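PDB 5HQA: alpha-glucosidase, which hydrolyses alpha-glucosidic bonds as a calcium-binding, chloride-activated glycoside hydrolase of family 97. Local coordinates for residues 198-201 with 205-208; 126-131 with 190-195. One frame throughout, in Å; residues are numbered along the deposited sequence.

Contact 1. Residues 198-201 with 205-208; sequences NQRR and FQAD
N198 and Q206 are joined by two backbone hydrogen bonds, N198 N to Q206 O at 2.9 Å and Q206 N to N198 O at 2.8 Å. Beside N198, the side chain of D208 takes a hydrogen bond from the amide: N198 ND2 lies 3.1 Å from D208 OD2, on its anti lone pair, with amide and carboxylate nearly coplanar. Q199 and F205 form the next, non-hydrogen-bonded antiparallel pair; Q199 CG sits over one ring face, 4.1 Å from the F205 centroid in a CH-pi contact, offset toward the rim. The two strands, 195-199 and 204-209, form an antiparallel beta hairpin in the N-terminal region of the enzyme, N198, Q206 and D208 lying on one face and Q199 and F205 on the other. Where the turn begins, R200 CG packs 3.6 Å from Q206 CB. Bends at chi2 (-46°) and chi3 (-59°) fold the arginine back, and R200 NH1 donates in its guanidinium plane to N198 OD1 at 2.8 Å, while a water weakly bound to R200 NE donates to Q206 OE1. Further out, R148 forms a salt bridge with D208 OD1, and G203 N and the carbonyls of L162 and A165 hold the Q199 amide.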
ATOM      1  N   ASN A 198      -9.335  16.987  -6.294  1.00  8.91           N
ATOM      2  CA  ASN A 198     -10.500  17.431  -7.052  1.00  8.58           C
ATOM      3  C   ASN A 198     -10.014  18.480  -8.043  1.00  8.81           C
ATOM      4  O   ASN A 198      -9.605  19.571  -7.636  1.00 10.46           O
ATOM      5  CB  ASN A 198     -11.548  17.997  -6.090  1.00 10.45           C
ATOM      6  CG  ASN A 198     -12.830  18.432  -6.777  1.00 11.76           C
ATOM      7  OD1 ASN A 198     -12.870  18.684  -7.979  1.00 11.02           O
ATOM      8  ND2 ASN A 198     -13.891  18.548  -5.989  1.00 13.33           N
ATOM      9  N   GLN A 199     -10.037  18.160  -9.335  1.00  8.78           N
ATOM     10  CA  GLN A 199      -9.545  19.106 -10.327  1.00  9.65           C
ATOM     11  C   GLN A 199     -10.567  20.226 -10.505  1.00 12.37           C
ATOM     12  O   GLN A 199     -11.720  19.974 -10.878  1.00 11.40           O
ATOM     13  CB  GLN A 199      -9.255  18.414 -11.658  1.00 10.58           C
ATOM     14  CG  GLN A 199      -8.474  19.332 -12.595  1.00  9.86           C
ATOM     15  CD  GLN A 199      -7.979  18.661 -13.866  1.00 14.58           C
ATOM     16  OE1 GLN A 199      -7.447  19.334 -14.747  1.00 16.06           O
ATOM     17  NE2 GLN A 199      -8.137  17.337 -13.967  1.00 12.76           N
ATOM     18  N   ARG A 200     -10.149  21.464 -10.229  1.00  8.84           N
ATOM     19  CA  ARG A 200     -11.052  22.603 -10.321  1.00 10.40           C
ATOM     20  C   ARG A 200     -10.871  23.269 -11.680  1.00 12.46           C
ATOM     21  O   ARG A 200     -11.242  22.681 -12.704  1.00 12.90           O
ATOM     22  CB  ARG A 200     -10.805  23.553  -9.144  1.00  9.38           C
ATOM     23  CG  ARG A 200     -10.892  22.847  -7.772  1.00  9.09           C
ATOM     24  CD  ARG A 200     -12.124  21.919  -7.653  1.00 10.57           C
ATOM     25  NE  ARG A 200     -13.375  22.654  -7.851  1.00  9.80           N
ATOM     26  CZ  ARG A 200     -14.497  22.123  -8.329  1.00  9.83           C
ATOM     27  NH1 ARG A 200     -14.542  20.842  -8.680  1.00  9.65           N
ATOM     28  NH2 ARG A 200     -15.572  22.885  -8.480  1.00  9.81           N
ATOM     29  N   ARG A 201     -10.299  24.472 -11.735  1.00 11.72           N
ATOM     30  CA  ARG A 201      -9.871  24.974 -13.031  1.00 11.03           C
ATOM     31  C   ARG A 201      -8.828  24.019 -13.608  1.00 12.22           C
ATOM     32  O   ARG A 201      -8.202  23.260 -12.864  1.00 13.04           O
ATOM     33  CB  ARG A 201      -9.333  26.393 -12.905  1.00 11.04           C
ATOM     34  CG  ARG A 201     -10.468  27.404 -12.849  1.00 14.90           C
ATOM     35  CD  ARG A 201      -9.979  28.800 -12.615  1.00 19.53           C
ATOM     36  NE  ARG A 201     -11.093  29.735 -12.513  1.00 23.02           N
ATOM     37  CZ  ARG A 201     -11.468  30.560 -13.488  1.00 32.16           C
ATOM     38  NH1 ARG A 201     -10.816  30.565 -14.645  1.00 35.08           N
ATOM     39  NH2 ARG A 201     -12.495  31.384 -13.304  1.00 30.97           N
ATOM     40  N   PHE A 205      -5.494  20.972  -8.956  1.00 10.32           N
ATOM     41  CA  PHE A 205      -6.050  19.933  -8.096  1.00  9.88           C
ATOM     42  C   PHE A 205      -6.173  20.467  -6.674  1.00 13.53           C
ATOM     43  O   PHE A 205      -5.167  20.807  -6.041  1.00 14.59           O
ATOM     44  CB  PHE A 205      -5.188  18.676  -8.161  1.00  8.96           C
ATOM     45  CG  PHE A 205      -5.239  18.014  -9.498  1.00 11.25           C
ATOM     46  CD1 PHE A 205      -4.365  18.397 -10.510  1.00 12.33           C
ATOM     47  CD2 PHE A 205      -6.208  17.059  -9.774  1.00 10.86           C
ATOM     48  CE1 PHE A 205      -4.432  17.804 -11.769  1.00 11.10           C
ATOM     49  CE2 PHE A 205      -6.287  16.460 -11.028  1.00 10.52           C
ATOM     50  CZ  PHE A 205      -5.399  16.834 -12.031  1.00 11.42           C
ATOM     51  N   GLN A 206      -7.404  20.558  -6.181  1.00  9.65           N
ATOM     52  CA  GLN A 206      -7.658  21.073  -4.844  1.00  9.92           C
ATOM     53  C   GLN A 206      -7.868  19.914  -3.878  1.00 10.90           C
ATOM     54  O   GLN A 206      -8.514  18.920  -4.224  1.00 10.00           O
ATOM     55  CB  GLN A 206      -8.884  21.985  -4.851  1.00 10.53           C
ATOM     56  CG  GLN A 206      -9.113  22.779  -3.577  1.00 11.12           C
ATOM     57  CD  GLN A 206     -10.412  23.564  -3.668  1.00 16.38           C
ATOM     58  OE1 GLN A 206     -11.465  22.998  -3.973  1.00 17.81           O
ATOM     59  NE2 GLN A 206     -10.346  24.863  -3.431  1.00 18.73           N
ATOM     60  N   ALA A 207      -7.297  20.036  -2.677  1.00 10.54           N
ATOM     61  CA  ALA A 207      -7.562  19.068  -1.618  1.00 11.22           C
ATOM     62  C   ALA A 207      -9.060  18.969  -1.369  1.00 13.60           C
ATOM     63  O   ALA A 207      -9.756  19.983  -1.237  1.00 13.97           O
ATOM     64  CB  ALA A 207      -6.839  19.468  -0.328  1.00 12.13           C
ATOM     65  N   ASP A 208      -9.558  17.738  -1.325  1.00 11.28           N
ATOM     66  CA  ASP A 208     -10.976  17.455  -1.117  1.00 11.40           C
ATOM     67  C   ASP A 208     -11.028  16.441   0.025  1.00 11.24           C
ATOM     68  O   ASP A 208     -10.792  15.251  -0.190  1.00 11.52           O
ATOM     69  CB  ASP A 208     -11.595  16.926  -2.412  1.00 13.14           C
ATOM     70  CG  ASP A 208     -13.103  16.757  -2.329  1.00 19.15           C
ATOM     71  OD1 ASP A 208     -13.612  16.359  -1.257  1.00 17.93           O
ATOM     72  OD2 ASP A 208     -13.783  17.001  -3.356  1.00 22.01           O
TER
HETATM   73  O   HOH W   1     -13.405  24.382  -5.452  1.00 22.93           O

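Contact 2. Residues 126-131 with 190-195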
ATOM      1  N   THR A 126     -14.144  22.554   7.205  1.00 14.44           N
ATOM      2  CA  THR A 126     -15.033  22.187   6.118  1.00 14.63           C
ATOM      3  C   THR A 126     -14.340  22.176   4.768  1.00 16.73           C
ATOM      4  O   THR A 126     -14.848  21.540   3.841  1.00 16.57           O
ATOM      5  CB  THR A 126     -16.231  23.141   6.057  1.00 14.64           C
ATOM      6  OG1 THR A 126     -15.751  24.489   5.999  1.00 16.31           O
ATOM      7  CG2 THR A 126     -17.102  22.971   7.300  1.00 13.23           C
ATOM      8  N   LYS A 127     -13.201  22.853   4.634  1.00 13.74           N
ATOM      9  CA  LYS A 127     -12.436  22.779   3.396  1.00 14.47           C
ATOM     10  C   LYS A 127     -10.980  23.079   3.702  1.00 13.55           C
ATOM     11  O   LYS A 127     -10.682  24.027   4.433  1.00 15.84           O
ATOM     12  CB  LYS A 127     -12.968  23.759   2.340  1.00 17.65           C
ATOM     13  CG  LYS A 127     -12.374  23.530   0.951  1.00 26.44           C
ATOM     14  CD  LYS A 127     -13.097  24.330  -0.118  1.00 30.80           C
ATOM     15  CE  LYS A 127     -14.582  24.001  -0.128  0.82 34.79           C
ATOM     16  NZ  LYS A 127     -14.859  22.584  -0.473  0.93 39.84           N
ATOM     17  N   GLU A 128     -10.085  22.268   3.157  1.00 11.59           N
ATOM     18  CA  GLU A 128      -8.670  22.600   3.099  1.00 13.04           C
ATOM     19  C   GLU A 128      -8.405  23.177   1.710  1.00 14.66           C
ATOM     20  O   GLU A 128      -8.721  22.532   0.704  1.00 14.51           O
ATOM     21  CB  GLU A 128      -7.798  21.371   3.370  1.00 12.45           C
ATOM     22  CG  GLU A 128      -6.316  21.710   3.383  1.00 13.95           C
ATOM     23  CD  GLU A 128      -5.422  20.517   3.672  1.00 15.11           C
ATOM     24  OE1 GLU A 128      -5.821  19.644   4.483  1.00 14.77           O
ATOM     25  OE2 GLU A 128      -4.310  20.462   3.094  1.00 13.04           O
ATOM     26  N   LEU A 129      -7.863  24.395   1.654  1.00 12.06           N
ATOM     27  CA  LEU A 129      -7.729  25.115   0.389  1.00 12.03           C
ATOM     28  C   LEU A 129      -6.489  24.715  -0.405  1.00 13.64           C
ATOM     29  O   LEU A 129      -6.318  25.200  -1.531  1.00 14.05           O
ATOM     30  CB  LEU A 129      -7.710  26.624   0.647  1.00 11.34           C
ATOM     31  CG  LEU A 129      -8.974  27.170   1.320  1.00 14.05           C
ATOM     32  CD1 LEU A 129      -8.849  28.672   1.553  1.00 15.57           C
ATOM     33  CD2 LEU A 129     -10.216  26.860   0.483  1.00 15.71           C
ATOM     34  N   THR A 130      -5.633  23.859   0.157  1.00 10.96           N
ATOM     35  CA  THR A 130      -4.421  23.378  -0.497  1.00  9.45           C
ATOM     36  C   THR A 130      -4.672  22.995  -1.947  1.00 10.38           C
ATOM     37  O   THR A 130      -5.579  22.213  -2.248  1.00  9.82           O
ATOM     38  CB  THR A 130      -3.904  22.155   0.253  1.00 12.05           C
ATOM     39  OG1 THR A 130      -3.771  22.483   1.636  1.00 12.29           O
ATOM     40  CG2 THR A 130      -2.552  21.681  -0.334  1.00 12.62           C
ATOM     41  N   GLU A 131      -3.835  23.516  -2.840  1.00  9.26           N
ATOM     42  CA  GLU A 131      -3.891  23.156  -4.248  1.00  9.58           C
ATOM     43  C   GLU A 131      -2.567  22.551  -4.695  1.00 10.22           C
ATOM     44  O   GLU A 131      -1.524  22.715  -4.048  1.00  9.63           O
ATOM     45  CB  GLU A 131      -4.220  24.373  -5.135  1.00 10.78           C
ATOM     46  CG  GLU A 131      -5.613  24.966  -4.911  1.00 10.96           C
ATOM     47  CD  GLU A 131      -5.773  26.334  -5.568  1.00 14.89           C
ATOM     48  OE1 GLU A 131      -4.741  26.952  -5.953  1.00 13.46           O
ATOM     49  OE2 GLU A 131      -6.931  26.805  -5.693  1.00 13.97           O
ATOM     50  N   VAL A 190      -3.119  10.980  10.464  1.00 11.23           N
ATOM     51  CA  VAL A 190      -3.466  10.706  11.855  1.00 12.18           C
ATOM     52  C   VAL A 190      -4.489  11.738  12.308  1.00 14.58           C
ATOM     53  O   VAL A 190      -4.246  12.943  12.179  1.00 15.03           O
ATOM     54  CB  VAL A 190      -2.231  10.767  12.774  1.00 13.70           C
ATOM     55  CG1 VAL A 190      -2.637  10.528  14.228  1.00 14.57           C
ATOM     56  CG2 VAL A 190      -1.184   9.760  12.329  1.00 14.52           C
ATOM     57  N   ASP A 191      -5.619  11.271  12.844  1.00 12.94           N
ATOM     58  CA  ASP A 191      -6.669  12.146  13.383  1.00 13.18           C
ATOM     59  C   ASP A 191      -7.066  13.240  12.389  1.00 13.93           C
ATOM     60  O   ASP A 191      -7.169  14.421  12.728  1.00 13.86           O
ATOM     61  CB  ASP A 191      -6.245  12.767  14.717  1.00 12.98           C
ATOM     62  CG  ASP A 191      -7.389  13.501  15.400  1.00 19.68           C
ATOM     63  OD1 ASP A 191      -8.540  13.023  15.272  1.00 17.56           O
ATOM     64  OD2 ASP A 191      -7.153  14.558  16.035  1.00 17.80           O
ATOM     65  N   TYR A 192      -7.301  12.834  11.146  1.00 12.70           N
ATOM     66  CA  TYR A 192      -7.607  13.779  10.087  1.00 12.38           C
ATOM     67  C   TYR A 192      -8.309  13.002   8.985  1.00 12.44           C
ATOM     68  O   TYR A 192      -8.297  11.769   8.972  1.00 11.48           O
ATOM     69  CB  TYR A 192      -6.329  14.450   9.582  1.00 10.91           C
ATOM     70  CG  TYR A 192      -6.477  15.815   8.930  1.00 12.16           C
ATOM     71  CD1 TYR A 192      -6.476  16.983   9.699  1.00 11.97           C
ATOM     72  CD2 TYR A 192      -6.552  15.940   7.538  1.00 12.44           C
ATOM     73  CE1 TYR A 192      -6.577  18.236   9.100  1.00 11.61           C
ATOM     74  CE2 TYR A 192      -6.647  17.192   6.929  1.00 12.21           C
ATOM     75  CZ  TYR A 192      -6.661  18.331   7.719  1.00 11.57           C
ATOM     76  OH  TYR A 192      -6.749  19.564   7.119  1.00 12.34           O
ATOM     77  N   ALA A 193      -8.941  13.735   8.077  1.00 11.09           N
ATOM     78  CA  ALA A 193      -9.645  13.132   6.952  1.00 12.09           C
ATOM     79  C   ALA A 193      -8.690  12.938   5.781  1.00 12.74           C
ATOM     80  O   ALA A 193      -7.835  13.789   5.520  1.00 11.97           O
ATOM     81  CB  ALA A 193     -10.822  14.014   6.524  1.00 10.72           C
ATOM     82  N   ALA A 194      -8.843  11.822   5.064  1.00 10.61           N
ATOM     83  CA  ALA A 194      -7.995  11.588   3.901  1.00  9.82           C
ATOM     84  C   ALA A 194      -8.235  12.650   2.836  1.00 12.71           C
ATOM     85  O   ALA A 194      -9.342  13.169   2.678  1.00 12.51           O
ATOM     86  CB  ALA A 194      -8.248  10.205   3.293  1.00  8.87           C
ATOM     87  N   MET A 195      -7.177  12.956   2.091  1.00 10.13           N
ATOM     88  CA  MET A 195      -7.239  13.892   0.979  1.00  9.69           C
ATOM     89  C   MET A 195      -7.523  13.138  -0.317  1.00 14.30           C
ATOM     90  O   MET A 195      -6.809  12.195  -0.671  1.00 13.69           O
ATOM     91  CB  MET A 195      -5.928  14.666   0.872  1.00 11.31           C
ATOM     92  CG  MET A 195      -5.873  15.653  -0.277  1.00 14.19           C
ATOM     93  SD  MET A 195      -4.272  16.514  -0.295  1.00 16.94           S
ATOM     94  CE  MET A 195      -3.141  15.198  -0.794  1.00 16.10           C
TER
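The backbones of E128 and Y192 do not pair: segments 126-131 and 190-195 come no closer than 9.1 Å between CA atoms (E128 and M195), so E128 and Y192 meet through their side chains alone. Y192 OH donates a hydrogen bond to E128 OE1 at 2.8 Å. Both residues carry CG opposite the backbone N, E128 at chi1 -177°, and the glutamate then runs on extended, which brings its carboxylate to the phenol. The side chains meet at about a right angle, with carboxylate and ring planes 66° apart. E128 OE1 lies at the ring edge, near the ring plane and 3.6 Å from Y192 CE2; seen from the acid, the hydroxyl approaches on the anti side but 34° out of the carboxylate plane. The other oxygen has its own partners. T130 OG1 donates to the anti lone pair of E128 OE2 at 2.5 Å, a short bond, and R229 of strand 224-234 makes a salt bridge to E128 OE2. With both oxygens engaged, rotation of this buried carboxylate is restrained, and the nearby arginine would be expected to favour the charged form of E128. T130 OG1 is in turn hydrogen-bonded to Y112 OH, a second-shell contact. Around the pair, F40 and L209 touch both E128 and Y192. The arrangement is a buried polar network between the two antiparallel sheets of the N-terminal region, consistent with the beta-sandwich of the galactose mutarotase-like clan.

Overall arrangement
Both contacts belong to the N-terminal region and lie away from the calcium, magnesium and glycan sites, their centres 12 Å apart. They share a sheet: strand 204-209 of contact 1 neighbours strand 122-134 of contact 2, and A207 N is 2.8 Å from T130 O, a probable hydrogen bond, with A207 CB packed on E128 O. Contact 1 is mainly a surface contact, local in sequence, with 342 Å² buried by main-chain pairing and side chains strung along a hairpin. Contact 2 is buried and long-range, closing 58 intervening residues with 107 Å². A water bridges polar groups in contact 1, whereas in contact 2 a tyrosine, a threonine and an arginine bind the carboxylate.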